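Rhizavidin (PDB 3EW1) binds biotin with high affinity as a dimeric member of the avidin family. Local coordinates at residues B[17-22]-B[118-124]; B[13-17]-B[29-33]. All coordinates share one frame; numbering follows the deposited sequence. Where two conformers were deposited one is given.

Interaction 1 of 2, residues B[17-22]-B[118-124]; sequences SSWQNQ and QDTFQYV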
ATOM      1  N   SER B  17     -16.027   1.507  -5.867  1.00 20.11           N
ATOM      2  CA  SER B  17     -15.853   2.397  -7.027  1.00 20.11           C
ATOM      3  C   SER B  17     -14.798   1.920  -7.990  1.00 20.87           C
ATOM      4  O   SER B  17     -13.811   1.306  -7.594  1.00 20.08           O
ATOM      5  CB  SER B  17     -15.542   3.825  -6.553  1.00 20.15           C
ATOM      6  OG  SER B  17     -14.444   3.881  -5.660  1.00 20.87           O
ATOM      7  N   SER B  18     -15.000   2.260  -9.252  1.00 20.40           N
ATOM      8  CA  SER B  18     -14.092   1.918 -10.342  1.00 20.18           C
ATOM      9  C   SER B  18     -13.388   3.164 -10.868  1.00 20.75           C
ATOM     10  O   SER B  18     -13.943   4.296 -10.805  1.00 21.22           O
ATOM     11  CB  SER B  18     -14.870   1.267 -11.478  1.00 20.59           C
ATOM     12  OG  SER B  18     -15.494   0.084 -10.982  1.00 21.38           O
ATOM     13  N   TRP B  19     -12.199   2.949 -11.419  1.00 20.96           N
ATOM     14  CA  TRP B  19     -11.254   3.998 -11.768  1.00 21.11           C
ATOM     15  C   TRP B  19     -10.454   3.553 -12.978  1.00 20.81           C
ATOM     16  O   TRP B  19     -10.201   2.331 -13.162  1.00 20.76           O
ATOM     17  CB  TRP B  19     -10.311   4.274 -10.586  1.00 21.27           C
ATOM     18  CG  TRP B  19     -11.065   4.582  -9.340  1.00 20.43           C
ATOM     19  CD1 TRP B  19     -11.600   3.685  -8.474  1.00 20.42           C
ATOM     20  CD2 TRP B  19     -11.426   5.885  -8.829  1.00 20.34           C
ATOM     21  NE1 TRP B  19     -12.246   4.328  -7.451  1.00 19.77           N
ATOM     22  CE2 TRP B  19     -12.173   5.679  -7.660  1.00 20.45           C
ATOM     23  CE3 TRP B  19     -11.165   7.199  -9.242  1.00 20.74           C
ATOM     24  CZ2 TRP B  19     -12.673   6.715  -6.894  1.00 20.16           C
ATOM     25  CZ3 TRP B  19     -11.671   8.242  -8.482  1.00 19.24           C
ATOM     26  CH2 TRP B  19     -12.423   8.002  -7.320  1.00 20.40           C
ATOM     27  N   GLN B  20     -10.096   4.524 -13.820  1.00 20.50           N
ATOM     28  CA  GLN B  20      -9.253   4.301 -14.997  1.00 20.41           C
ATOM     29  C   GLN B  20      -8.118   5.314 -15.016  1.00 20.76           C
ATOM     30  O   GLN B  20      -8.373   6.522 -14.889  1.00 20.01           O
ATOM     31  CB  GLN B  20     -10.078   4.447 -16.277  1.00 21.28           C
ATOM     32  CG  GLN B  20      -9.287   4.109 -17.513  1.00 24.09           C
ATOM     33  CD  GLN B  20      -9.983   4.558 -18.769  1.00 28.71           C
ATOM     34  OE1 GLN B  20     -10.160   3.776 -19.692  1.00 30.88           O
ATOM     35  NE2 GLN B  20     -10.390   5.833 -18.808  1.00 29.52           N
ATOM     36  N   ASN B  21      -6.866   4.876 -15.157  1.00 20.71           N
ATOM     37  CA  ASN B  21      -5.773   5.857 -15.303  1.00 21.58           C
ATOM     38  C   ASN B  21      -5.507   6.230 -16.766  1.00 22.36           C
ATOM     39  O   ASN B  21      -6.164   5.716 -17.677  1.00 20.80           O
ATOM     40  CB  ASN B  21      -4.483   5.475 -14.542  1.00 22.09           C
ATOM     41  CG  ASN B  21      -3.703   4.345 -15.194  1.00 21.05           C
ATOM     42  OD1 ASN B  21      -3.905   4.003 -16.346  1.00 18.83           O
ATOM     43  ND2 ASN B  21      -2.804   3.727 -14.421  1.00 20.20           N
ATOM     44  N   GLN B  22      -4.559   7.141 -16.967  1.00 23.40           N
ATOM     45  CA  GLN B  22      -4.226   7.660 -18.292  1.00 25.69           C
ATOM     46  C   GLN B  22      -3.644   6.634 -19.274  1.00 26.62           C
ATOM     47  O   GLN B  22      -3.553   6.906 -20.495  1.00 26.65           O
ATOM     48  CB  GLN B  22      -3.294   8.869 -18.132  1.00 25.43           C
ATOM     49  CG  GLN B  22      -1.823   8.541 -17.791  1.00 28.57           C
ATOM     50  CD  GLN B  22      -1.621   7.942 -16.371  1.00 29.79           C
ATOM     51  OE1 GLN B  22      -2.269   8.353 -15.411  1.00 27.92           O
ATOM     52  NE2 GLN B  22      -0.712   6.989 -16.256  1.00 31.92           N
ATOM     53  N   GLN B 118       4.093   8.647 -12.316  1.00 25.25           N
ATOM     54  CA  GLN B 118       2.865   9.247 -11.849  1.00 25.33           C
ATOM     55  C   GLN B 118       1.691   8.676 -12.604  1.00 24.62           C
ATOM     56  O   GLN B 118       1.771   8.468 -13.824  1.00 25.49           O
ATOM     57  CB  GLN B 118       2.884  10.751 -12.096  1.00 27.08           C
ATOM     58  CG  GLN B 118       3.806  11.548 -11.207  1.00 32.38           C
ATOM     59  CD  GLN B 118       4.576  12.560 -12.028  1.00 39.78           C
ATOM     60  OE1 GLN B 118       4.227  13.746 -12.088  1.00 43.34           O
ATOM     61  NE2 GLN B 118       5.612  12.081 -12.716  1.00 42.17           N
ATOM     62  N   ASP B 119       0.582   8.467 -11.895  1.00 23.03           N
ATOM     63  CA  ASP B 119      -0.674   8.030 -12.510  1.00 21.85           C
ATOM     64  C   ASP B 119      -1.774   8.899 -11.937  1.00 22.05           C
ATOM     65  O   ASP B 119      -1.758   9.197 -10.750  1.00 20.67           O
ATOM     66  CB  ASP B 119      -1.044   6.602 -12.107  1.00 21.57           C
ATOM     67  CG  ASP B 119      -0.339   5.547 -12.893  1.00 22.71           C
ATOM     68  OD1 ASP B 119       0.398   5.835 -13.852  1.00 24.86           O
ATOM     69  OD2 ASP B 119      -0.519   4.369 -12.521  1.00 21.36           O
ATOM     70  N   THR B 120      -2.744   9.260 -12.778  1.00 20.97           N
ATOM     71  CA  THR B 120      -3.969   9.901 -12.324  1.00 22.14           C
ATOM     72  C   THR B 120      -5.148   9.062 -12.780  1.00 21.40           C
ATOM     73  O   THR B 120      -5.298   8.809 -13.983  1.00 22.42           O
ATOM     74  CB  THR B 120      -4.090  11.347 -12.891  1.00 22.56           C
ATOM     75  OG1 THR B 120      -3.025  12.123 -12.352  1.00 24.83           O
ATOM     76  CG2 THR B 120      -5.455  12.014 -12.515  1.00 23.31           C
ATOM     77  N   PHE B 121      -5.991   8.677 -11.818  1.00 18.94           N
ATOM     78  CA  PHE B 121      -7.138   7.811 -12.031  1.00 19.25           C
ATOM     79  C   PHE B 121      -8.416   8.637 -12.076  1.00 20.25           C
ATOM     80  O   PHE B 121      -8.646   9.391 -11.151  1.00 21.67           O
ATOM     81  CB  PHE B 121      -7.231   6.803 -10.856  1.00 20.29           C
ATOM     82  CG  PHE B 121      -6.114   5.801 -10.826  1.00 19.58           C
ATOM     83  CD1 PHE B 121      -4.892   6.089 -10.184  1.00 15.94           C
ATOM     84  CD2 PHE B 121      -6.240   4.608 -11.486  1.00 17.10           C
ATOM     85  CE1 PHE B 121      -3.831   5.141 -10.150  1.00 17.60           C
ATOM     86  CE2 PHE B 121      -5.167   3.650 -11.441  1.00 16.17           C
ATOM     87  CZ  PHE B 121      -3.984   3.970 -10.808  1.00 18.13           C
ATOM     88  N   GLN B 122      -9.253   8.420 -13.101  1.00 20.48           N
ATOM     89  CA  GLN B 122     -10.574   9.048 -13.167  1.00 20.98           C
ATOM     90  C   GLN B 122     -11.651   8.085 -12.697  1.00 20.14           C
ATOM     91  O   GLN B 122     -11.609   6.879 -13.030  1.00 19.19           O
ATOM     92  CB  GLN B 122     -10.907   9.432 -14.620  1.00 21.19           C
ATOM     93  CG  GLN B 122      -9.897  10.339 -15.233  1.00 25.18           C
ATOM     94  CD  GLN B 122      -9.733  11.660 -14.510  1.00 28.51           C
ATOM     95  OE1 GLN B 122     -10.705  12.275 -14.067  1.00 32.00           O
ATOM     96  NE2 GLN B 122      -8.496  12.109 -14.393  1.00 31.89           N
ATOM     97  N   TYR B 123     -12.626   8.597 -11.948  1.00 20.98           N
ATOM     98  CA  TYR B 123     -13.754   7.812 -11.517  1.00 20.70           C
ATOM     99  C   TYR B 123     -14.534   7.350 -12.739  1.00 21.75           C
ATOM    100  O   TYR B 123     -14.742   8.138 -13.686  1.00 21.86           O
ATOM    101  CB  TYR B 123     -14.646   8.635 -10.567  1.00 21.67           C
ATOM    102  CG  TYR B 123     -15.935   7.960 -10.237  1.00 22.60           C
ATOM    103  CD1 TYR B 123     -17.110   8.282 -10.929  1.00 22.02           C
ATOM    104  CD2 TYR B 123     -15.988   6.959  -9.264  1.00 21.11           C
ATOM    105  CE1 TYR B 123     -18.300   7.658 -10.641  1.00 22.58           C
ATOM    106  CE2 TYR B 123     -17.177   6.307  -8.965  1.00 20.62           C
ATOM    107  CZ  TYR B 123     -18.337   6.651  -9.667  1.00 20.29           C
ATOM    108  OH  TYR B 123     -19.547   6.006  -9.360  1.00 22.20           O
ATOM    109  N   VAL B 124     -14.968   6.088 -12.710  1.00 21.41           N
ATOM    110  CA  VAL B 124     -15.767   5.469 -13.767  1.00 22.74           C
ATOM    111  C   VAL B 124     -17.145   5.083 -13.215  1.00 23.53           C
ATOM    112  O   VAL B 124     -17.240   4.247 -12.331  1.00 23.31           O
ATOM    113  CB  VAL B 124     -15.013   4.213 -14.308  1.00 23.52           C
ATOM    114  CG1 VAL B 124     -15.878   3.398 -15.256  1.00 25.89           C
ATOM    115  CG2 VAL B 124     -13.712   4.629 -14.956  1.00 23.87           C
TER
HETATM  116  O   HOH W   1     -17.777   2.974 -10.041  1.00 19.25           O

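Interaction 2 of 2, residues B[13-17]-B[29-33]; sequences ASASS and IQVDS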
ATOM      1  N   ALA B  13     -20.837   5.170   4.617  1.00 31.80           N
ATOM      2  CA  ALA B  13     -19.746   4.730   5.479  1.00 29.88           C
ATOM      3  C   ALA B  13     -18.689   3.974   4.669  1.00 28.31           C
ATOM      4  O   ALA B  13     -17.520   3.877   5.083  1.00 26.70           O
ATOM      5  CB  ALA B  13     -20.294   3.825   6.588  1.00 30.63           C
ATOM      6  N   SER B  14     -19.097   3.412   3.533  1.00 25.91           N
ATOM      7  CA  SER B  14     -18.143   2.685   2.697  1.00 24.48           C
ATOM      8  C   SER B  14     -18.299   3.110   1.247  1.00 23.29           C
ATOM      9  O   SER B  14     -19.246   3.827   0.897  1.00 23.13           O
ATOM     10  CB  SER B  14     -18.338   1.180   2.859  1.00 25.42           C
ATOM     11  OG  SER B  14     -19.664   0.837   2.516  1.00 28.65           O
ATOM     12  N   ALA B  15     -17.371   2.674   0.405  1.00 21.67           N
ATOM     13  CA  ALA B  15     -17.358   3.023  -1.008  1.00 20.96           C
ATOM     14  C   ALA B  15     -16.965   1.808  -1.826  1.00 20.60           C
ATOM     15  O   ALA B  15     -16.086   1.050  -1.429  1.00 20.92           O
ATOM     16  CB  ALA B  15     -16.368   4.150  -1.259  1.00 20.53           C
ATOM     17  N   SER B  16     -17.624   1.652  -2.960  0.50 20.37           N
ATOM     18  CA  SER B  16     -17.296   0.680  -3.965  0.50 20.51           C
ATOM     19  C   SER B  16     -17.191   1.478  -5.240  0.50 20.38           C
ATOM     20  O   SER B  16     -18.155   2.127  -5.626  0.50 20.56           O
ATOM     21  CB  SER B  16     -18.426  -0.320  -4.067  0.50 20.66           C
ATOM     22  OG  SER B  16     -18.517  -1.071  -2.876  0.50 21.49           O
ATOM     23  N   SER B  17     -16.027   1.507  -5.867  1.00 20.11           N
ATOM     24  CA  SER B  17     -15.853   2.397  -7.027  1.00 20.11           C
ATOM     25  C   SER B  17     -14.798   1.920  -7.990  1.00 20.87           C
ATOM     26  O   SER B  17     -13.811   1.306  -7.594  1.00 20.08           O
ATOM     27  CB  SER B  17     -15.542   3.825  -6.553  1.00 20.15           C
ATOM     28  OG  SER B  17     -14.444   3.881  -5.660  1.00 20.87           O
ATOM     29  N   ILE B  29     -12.142  -0.685  -6.446  1.00 19.67           N
ATOM     30  CA  ILE B  29     -11.775  -0.628  -5.020  1.00 21.15           C
ATOM     31  C   ILE B  29     -12.977  -0.623  -4.092  1.00 20.38           C
ATOM     32  O   ILE B  29     -14.092  -0.280  -4.482  1.00 22.27           O
ATOM     33  CB  ILE B  29     -10.810   0.546  -4.649  1.00 21.30           C
ATOM     34  CG1 ILE B  29     -11.498   1.918  -4.757  1.00 21.78           C
ATOM     35  CG2 ILE B  29      -9.516   0.446  -5.463  1.00 21.38           C
ATOM     36  CD1 ILE B  29     -10.566   3.078  -4.423  1.00 22.51           C
ATOM     37  N   GLN B  30     -12.728  -1.071  -2.869  1.00 20.08           N
ATOM     38  CA  GLN B  30     -13.690  -1.030  -1.798  1.00 19.56           C
ATOM     39  C   GLN B  30     -12.979  -0.361  -0.664  1.00 18.03           C
ATOM     40  O   GLN B  30     -11.892  -0.785  -0.259  1.00 18.88           O
ATOM     41  CB  GLN B  30     -14.136  -2.432  -1.342  1.00 19.55           C
ATOM     42  CG  GLN B  30     -14.846  -3.213  -2.422  1.00 21.72           C
ATOM     43  CD  GLN B  30     -13.866  -3.974  -3.318  1.00 27.13           C
ATOM     44  OE1 GLN B  30     -12.852  -4.499  -2.840  1.00 31.93           O
ATOM     45  NE2 GLN B  30     -14.180  -4.076  -4.598  1.00 29.59           N
ATOM     46  N   VAL B  31     -13.566   0.680  -0.126  1.00 16.66           N
ATOM     47  CA  VAL B  31     -13.024   1.394   1.010  1.00 17.37           C
ATOM     48  C   VAL B  31     -13.996   1.209   2.163  1.00 17.29           C
ATOM     49  O   VAL B  31     -15.170   1.546   2.030  1.00 18.92           O
ATOM     50  CB  VAL B  31     -12.879   2.911   0.703  1.00 16.77           C
ATOM     51  CG1 VAL B  31     -12.279   3.627   1.906  1.00 18.71           C
ATOM     52  CG2 VAL B  31     -12.059   3.146  -0.565  1.00 19.11           C
ATOM     53  N   ASP B  32     -13.552   0.585   3.258  1.00 17.56           N
ATOM     54  CA  ASP B  32     -14.451   0.378   4.368  1.00 18.26           C
ATOM     55  C   ASP B  32     -14.450   1.536   5.376  1.00 18.60           C
ATOM     56  O   ASP B  32     -13.675   2.474   5.251  1.00 19.13           O
ATOM     57  CB  ASP B  32     -14.258  -1.011   5.021  1.00 19.74           C
ATOM     58  CG  ASP B  32     -13.022  -1.113   5.904  1.00 21.34           C
ATOM     59  OD1 ASP B  32     -12.393  -0.086   6.260  1.00 22.70           O
ATOM     60  OD2 ASP B  32     -12.684  -2.285   6.276  1.00 24.29           O
ATOM     61  N   SER B  33     -15.332   1.446   6.360  1.00 18.35           N
ATOM     62  CA  SER B  33     -15.500   2.532   7.331  1.00 20.18           C
ATOM     63  C   SER B  33     -14.303   2.721   8.288  1.00 20.20           C
ATOM     64  O   SER B  33     -14.235   3.748   8.986  1.00 21.12           O
ATOM     65  CB  SER B  33     -16.791   2.319   8.116  1.00 20.39           C
ATOM     66  OG  SER B  33     -16.670   1.133   8.885  1.00 24.46           O
TER

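Interaction 1 of 2, residues B[17-22]-B[118-124]
The indole of W19 takes CA and CB of Y123 over one face, with Y123 CB 4.1 Å from the centroid of its six-membered ring, while F121 O lies at its edge. These residues line the seam that closes the eight-stranded avidin barrel, where the first strand runs antiparallel to the last. The phenol of Y123 turns its own edge toward the indole in a T-shaped pair, planes 78° apart, and at its own edge it meets CB of S17. On the F121 ring, N21 CB sits over one face in a CH-pi contact, 3.8 Å from the centroid; W85 adds an edge-to-face partner. Q20 and Q122 form the hydrogen-bonded pair at the middle of the seam, Q122 N to Q20 O measuring 2.8 Å. N21 and D119, both biotin-binding residues, lie at one end, yet their direct link from N21 ND2 to D119 OD2 (3.0 Å) is weak and bent. D119 OD2 also accepts from W85 NE1, and N21 OD1 from the backbone of S23 and S25, so each atom has two hydrogen-bond partners, one of those to D119 OD2 weak. Beyond the regular ladder Q22 continues the seam with its side chain: bent at chi2 (-68°), it brings OE1 to within 2.8 Å of T120 N in a nearly straight bond, while Q22 NE2 reaches D119 OD1 at 2.9 Å from above the carboxylate plane.

Interaction 2 of 2, residues B[13-17]-B[29-33]
Four backbone hydrogen bonds join A15 and S17 to V31 and I29, two for each pair. The bond from I29 N to S17 O is 2.8 Å long and nearly straight, 177° at the hydrogen, and its reciprocal, S17 N to I29 O, is 3.0 Å. A15 and V31 repeat the exchange, with V31 N 2.9 Å from A15 O. Between them S16 and Q30 make a non-hydrogen-bonded pair in which CA-H groups approach carbonyls instead: S16 CA lies 3.4 Å from I29 O. Past the ladder, a CA-H...O contact brings S33 CA within 3.3 Å of A13 O. A15 CB meets V31 CB at 4.2 Å on the face that also carries S17 and I29, and S16 and Q30 share the other face. I29 places CG1 between its backbone N and carbonyl carbon (chi1 69°), where that methylene comes 3.7 Å from S17 OG; the hydroxyl itself accepts from W19 NE1. I29 also rests on V37 of the next strand, as Q30 does on S38. D32 turns away from the 13-17 segment, and its OD1 takes the backbone NH groups of F34 and N36 in the turn that follows. Alternating hydrogen-bonded and non-hydrogen-bonded pairs between strands adjacent in sequence are the pattern of an antiparallel beta hairpin, here the first hairpin of the avidin barrel.

In the fold
Both contacts use strand 15-21: interaction 2 pairs it with strand 26-31, its neighbour in sequence, whereas interaction 1 pairs it with strand 111-124 and so closes the barrel. S17 belongs to both, and W19 NE1 packs 3.7 Å from I29 CD1 where they meet. Interaction 1 is partly buried, its centre about 7 Å from the centre of the chain, and combines aromatic packing with buried polar groups of the biotin site. Interaction 2 is a surface contact of mostly small or polar residues, with V31 and I29 as larger apolar members, relying mainly on its backbone ladder. One strand thus serves a local hairpin along one edge and long-range barrel closure along the other.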